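Local coordinates for protein endonuclease IV (Thermus thermophilus, PDB 3AAM) that cleaves phosphodiester bonds at apurinic or apyrimidinic sites in DNA as a metal-dependent endonuclease of base excision repair, at residues A[28-41]-A[63-75]. Sequence-based numbering, arbitrary orientation.
Sequences LTAFQIFAKSPRSW and GLPAVIHASYLVN. With PO4 (phosphate ion), chain C.
Phe-31 to Phe-34 and Ala-66 to His-69 pair as neighbouring parallel strands of the barrel wall, and the loops that follow them stay in contact beyond the strand ends. Four backbone hydrogen bonds establish the pairing: Pro-65 O and Val-67 O accept from Phe-31 N and Ile-33 N, while Phe-31 O and Ile-33 O accept from Val-67 N and His-69 N, the last at 2.8 Å. On the face turned to the helices, Ala-66 CB sits over the Phe-31 ring, 4.1 Å from its centroid, and Ile-33 CG1 meets Ile-68 CG1; Val-20 and Ala-23 of helix 15-26 also touch that ring. Strand 31-34, helix 48-60 and strand 66-69 form a beta-alpha-beta unit of the TIM barrel. Gln-32, Val-67 and His-69 leave the sheet face opposite to Phe-31 and Ile-33, and all three touch Val-106 of strand 104-107, inside the barrel. The extended Gln-32 chain brings NE2 to the edge of the His-69 ring, 3.4 Å from CD2, with amide and ring planes 76° apart; NE2 itself is hydrogen-bonded to Glu-248 OE2. CG anti to the backbone N (chi1 -159°) sends the imidazole along this inner face toward a phosphate ion. Its ND1 donates to a lone pair of Ala-70 O at 2.6 Å, and its NE2 donates to O2 of the phosphate at 2.9 Å. His-69 lies about 7 Å, side chain to metal, from the bound manganese. A leucine in its place would probably leave the phosphate and Ala-70 O without these donors. Past the strands, Ser-71 OG donates to a lone pair of Pro-38 O (2.7 Å) and accepts from Leu-73 N two residues on, which closes an ST turn. Leu-73 CD1 lies over the Trp-41 five-membered ring, 3.8 Å from its centroid and 11° off the normal, a CH-pi contact between the loops.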
# COMPACT_ATOMS: atom_id res chain seq x y z
N LEU A 28 9.62 -12.46 6.93
CA LEU A 28 8.84 -11.23 6.96
C LEU A 28 7.69 -11.38 7.95
O LEU A 28 7.30 -12.50 8.29
CB LEU A 28 8.23 -10.94 5.58
CG LEU A 28 9.14 -10.91 4.36
CD1 LEU A 28 8.33 -10.52 3.14
CD2 LEU A 28 10.28 -9.93 4.58
N THR A 29 7.15 -10.26 8.43
CA THR A 29 6.03 -10.33 9.35
C THR A 29 4.78 -9.70 8.75
O THR A 29 3.78 -9.46 9.44
CB THR A 29 6.36 -9.71 10.73
OG1 THR A 29 6.91 -8.40 10.56
CG2 THR A 29 7.38 -10.59 11.46
N ALA A 30 4.85 -9.46 7.45
CA ALA A 30 3.75 -8.90 6.67
C ALA A 30 4.19 -8.94 5.22
O ALA A 30 5.38 -9.02 4.93
CB ALA A 30 3.48 -7.45 7.09
N PHE A 31 3.23 -8.91 4.29
CA PHE A 31 3.58 -8.91 2.88
C PHE A 31 2.49 -8.33 2.00
O PHE A 31 1.34 -8.16 2.43
CB PHE A 31 3.98 -10.33 2.40
CG PHE A 31 2.84 -11.30 2.30
CD1 PHE A 31 2.13 -11.45 1.11
CD2 PHE A 31 2.48 -12.08 3.40
CE1 PHE A 31 1.07 -12.37 1.02
CE2 PHE A 31 1.43 -12.99 3.31
CZ PHE A 31 0.73 -13.14 2.12
N GLN A 32 2.86 -8.01 0.77
CA GLN A 32 1.95 -7.42 -0.20
C GLN A 32 2.12 -8.11 -1.54
O GLN A 32 3.21 -8.53 -1.89
CB GLN A 32 2.28 -5.92 -0.33
CG GLN A 32 1.48 -5.17 -1.37
CD GLN A 32 1.76 -3.69 -1.34
OE1 GLN A 32 1.26 -2.97 -0.48
NE2 GLN A 32 2.59 -3.22 -2.27
N ILE A 33 1.02 -8.22 -2.28
CA ILE A 33 1.01 -8.85 -3.59
C ILE A 33 0.01 -8.13 -4.49
O ILE A 33 -0.76 -7.29 -4.02
CB ILE A 33 0.55 -10.32 -3.52
CG1 ILE A 33 -0.83 -10.39 -2.86
CG2 ILE A 33 1.56 -11.16 -2.75
CD1 ILE A 33 -1.49 -11.76 -2.96
N PHE A 34 0.04 -8.46 -5.78
CA PHE A 34 -0.92 -7.92 -6.73
C PHE A 34 -1.93 -9.05 -6.85
O PHE A 34 -1.64 -10.17 -6.42
CB PHE A 34 -0.29 -7.69 -8.11
CG PHE A 34 0.64 -6.51 -8.18
CD1 PHE A 34 0.21 -5.24 -7.81
CD2 PHE A 34 1.94 -6.67 -8.65
CE1 PHE A 34 1.06 -4.14 -7.92
CE2 PHE A 34 2.80 -5.57 -8.76
CZ PHE A 34 2.36 -4.30 -8.39
N ALA A 35 -3.10 -8.77 -7.41
CA ALA A 35 -4.12 -9.80 -7.60
C ALA A 35 -4.05 -10.34 -9.03
O ALA A 35 -4.74 -11.29 -9.39
CB ALA A 35 -5.50 -9.24 -7.30
N LYS A 36 -3.22 -9.69 -9.84
CA LYS A 36 -2.99 -10.06 -11.23
C LYS A 36 -1.84 -9.20 -11.74
O LYS A 36 -1.45 -8.24 -11.09
CB LYS A 36 -4.24 -9.84 -12.10
CG LYS A 36 -4.63 -8.39 -12.33
CD LYS A 36 -5.59 -7.91 -11.27
CE LYS A 36 -6.29 -6.63 -11.71
NZ LYS A 36 -7.39 -6.27 -10.77
N SER A 37 -1.28 -9.56 -12.90
CA SER A 37 -0.18 -8.78 -13.45
C SER A 37 -0.61 -7.32 -13.57
O SER A 37 -1.67 -7.02 -14.12
CB SER A 37 0.22 -9.31 -14.83
OG SER A 37 1.29 -8.55 -15.36
N PRO A 38 0.20 -6.40 -13.04
CA PRO A 38 -0.11 -4.97 -13.09
C PRO A 38 -0.01 -4.37 -14.50
O PRO A 38 -0.52 -3.28 -14.75
CB PRO A 38 0.91 -4.36 -12.13
CG PRO A 38 2.09 -5.28 -12.28
CD PRO A 38 1.44 -6.64 -12.28
N ARG A 39 0.65 -5.08 -15.40
CA ARG A 39 0.83 -4.61 -16.77
C ARG A 39 -0.39 -4.85 -17.66
O ARG A 39 -0.49 -4.28 -18.74
CB ARG A 39 2.05 -5.29 -17.40
CG ARG A 39 3.22 -4.36 -17.68
CD ARG A 39 3.78 -3.74 -16.41
NE ARG A 39 5.01 -3.00 -16.67
CZ ARG A 39 5.70 -2.35 -15.74
NH1 ARG A 39 5.28 -2.33 -14.48
NH2 ARG A 39 6.82 -1.71 -16.08
N SER A 40 -1.32 -5.68 -17.20
CA SER A 40 -2.51 -5.96 -18.00
C SER A 40 -3.80 -5.81 -17.22
O SER A 40 -3.83 -5.98 -16.00
CB SER A 40 -2.41 -7.36 -18.61
OG SER A 40 -2.18 -8.34 -17.62
N TRP A 41 -4.88 -5.49 -17.93
CA TRP A 41 -6.19 -5.31 -17.32
C TRP A 41 -6.91 -6.63 -17.06
O TRP A 41 -7.85 -6.69 -16.27
CB TRP A 41 -7.09 -4.44 -18.20
CG TRP A 41 -6.64 -3.02 -18.34
CD1 TRP A 41 -5.87 -2.48 -19.33
CD2 TRP A 41 -6.94 -1.94 -17.45
NE1 TRP A 41 -5.68 -1.14 -19.12
CE2 TRP A 41 -6.33 -0.78 -17.97
CE3 TRP A 41 -7.68 -1.84 -16.26
CZ2 TRP A 41 -6.44 0.47 -17.34
CZ3 TRP A 41 -7.78 -0.60 -15.63
CH2 TRP A 41 -7.16 0.54 -16.18
N GLY A 63 -0.11 -16.33 10.12
CA GLY A 63 -1.22 -15.51 9.66
C GLY A 63 -0.77 -14.07 9.46
O GLY A 63 -1.43 -13.13 9.91
N LEU A 64 0.36 -13.91 8.79
CA LEU A 64 0.92 -12.58 8.53
C LEU A 64 -0.04 -11.68 7.78
O LEU A 64 -0.68 -12.09 6.81
CB LEU A 64 2.20 -12.70 7.70
CG LEU A 64 3.50 -13.18 8.35
CD1 LEU A 64 3.31 -14.51 9.05
CD2 LEU A 64 4.55 -13.28 7.26
N PRO A 65 -0.16 -10.42 8.22
CA PRO A 65 -1.05 -9.46 7.57
C PRO A 65 -0.66 -9.36 6.11
O PRO A 65 0.53 -9.32 5.77
CB PRO A 65 -0.77 -8.16 8.32
CG PRO A 65 -0.41 -8.64 9.69
CD PRO A 65 0.49 -9.81 9.40
N ALA A 66 -1.66 -9.33 5.24
CA ALA A 66 -1.42 -9.25 3.82
C ALA A 66 -2.14 -8.06 3.21
O ALA A 66 -3.18 -7.62 3.70
CB ALA A 66 -1.87 -10.54 3.14
N VAL A 67 -1.57 -7.55 2.12
CA VAL A 67 -2.15 -6.41 1.43
C VAL A 67 -2.12 -6.69 -0.06
O VAL A 67 -1.13 -7.20 -0.58
CB VAL A 67 -1.33 -5.12 1.66
CG1 VAL A 67 -1.98 -3.95 0.95
CG2 VAL A 67 -1.19 -4.84 3.15
N ILE A 68 -3.20 -6.36 -0.75
CA ILE A 68 -3.24 -6.51 -2.20
C ILE A 68 -3.16 -5.10 -2.78
O ILE A 68 -3.93 -4.22 -2.39
CB ILE A 68 -4.54 -7.21 -2.68
CG1 ILE A 68 -4.38 -8.73 -2.50
CG2 ILE A 68 -4.83 -6.85 -4.13
CD1 ILE A 68 -5.60 -9.54 -2.88
N HIS A 69 -2.20 -4.89 -3.67
CA HIS A 69 -2.01 -3.59 -4.30
C HIS A 69 -2.71 -3.59 -5.66
O HIS A 69 -2.56 -4.54 -6.43
CB HIS A 69 -0.52 -3.30 -4.50
CG HIS A 69 -0.19 -1.85 -4.65
ND1 HIS A 69 -0.77 -1.05 -5.62
CD2 HIS A 69 0.64 -1.04 -3.95
CE1 HIS A 69 -0.30 0.18 -5.50
NE2 HIS A 69 0.55 0.21 -4.50
N ALA A 70 -3.47 -2.54 -5.95
CA ALA A 70 -4.14 -2.42 -7.24
C ALA A 70 -3.08 -2.01 -8.25
O ALA A 70 -2.02 -1.49 -7.88
CB ALA A 70 -5.23 -1.35 -7.16
N SER A 71 -3.34 -2.24 -9.53
CA SER A 71 -2.37 -1.87 -10.55
C SER A 71 -2.26 -0.36 -10.71
O SER A 71 -3.18 0.38 -10.38
CB SER A 71 -2.74 -2.47 -11.90
OG SER A 71 -1.93 -1.92 -12.92
N TYR A 72 -1.12 0.09 -11.23
CA TYR A 72 -0.89 1.51 -11.46
C TYR A 72 -1.83 1.95 -12.59
O TYR A 72 -2.07 3.14 -12.77
CB TYR A 72 0.57 1.74 -11.86
CG TYR A 72 0.97 1.02 -13.13
CD1 TYR A 72 0.72 1.58 -14.39
CD2 TYR A 72 1.58 -0.23 -13.08
CE1 TYR A 72 1.07 0.91 -15.56
CE2 TYR A 72 1.93 -0.91 -14.24
CZ TYR A 72 1.67 -0.34 -15.48
OH TYR A 72 2.03 -1.01 -16.63
N LEU A 73 -2.35 0.98 -13.33
CA LEU A 73 -3.25 1.25 -14.44
C LEU A 73 -4.55 1.88 -13.96
O LEU A 73 -5.19 2.63 -14.69
CB LEU A 73 -3.58 -0.04 -15.19
CG LEU A 73 -2.45 -0.68 -16.00
CD1 LEU A 73 -2.95 -1.97 -16.63
CD2 LEU A 73 -1.96 0.30 -17.06
N VAL A 74 -4.94 1.56 -12.74
CA VAL A 74 -6.18 2.09 -12.19
C VAL A 74 -6.14 3.60 -11.99
O VAL A 74 -5.26 4.12 -11.30
CB VAL A 74 -6.52 1.41 -10.85
CG1 VAL A 74 -7.81 1.99 -10.28
CG2 VAL A 74 -6.66 -0.09 -11.05
N ASN A 75 -7.08 4.30 -12.61
CA ASN A 75 -7.17 5.75 -12.46
C ASN A 75 -8.62 6.12 -12.16
O ASN A 75 -9.42 6.33 -13.07
CB ASN A 75 -6.70 6.48 -13.71
CG ASN A 75 -6.74 7.99 -13.55
OD1 ASN A 75 -7.09 8.50 -12.48
ND2 ASN A 75 -6.39 8.72 -14.60
P PO4 C . 2.61 3.02 -5.49
O1 PO4 C . 3.12 2.05 -6.63
O2 PO4 C . 2.57 2.25 -4.12
O3 PO4 C . 3.57 4.24 -5.38
O4 PO4 C . 1.16 3.53 -5.86
O HOH W 1 -3.88 -6.17 -8.26
O HOH W 2 -5.75 -3.48 -10.23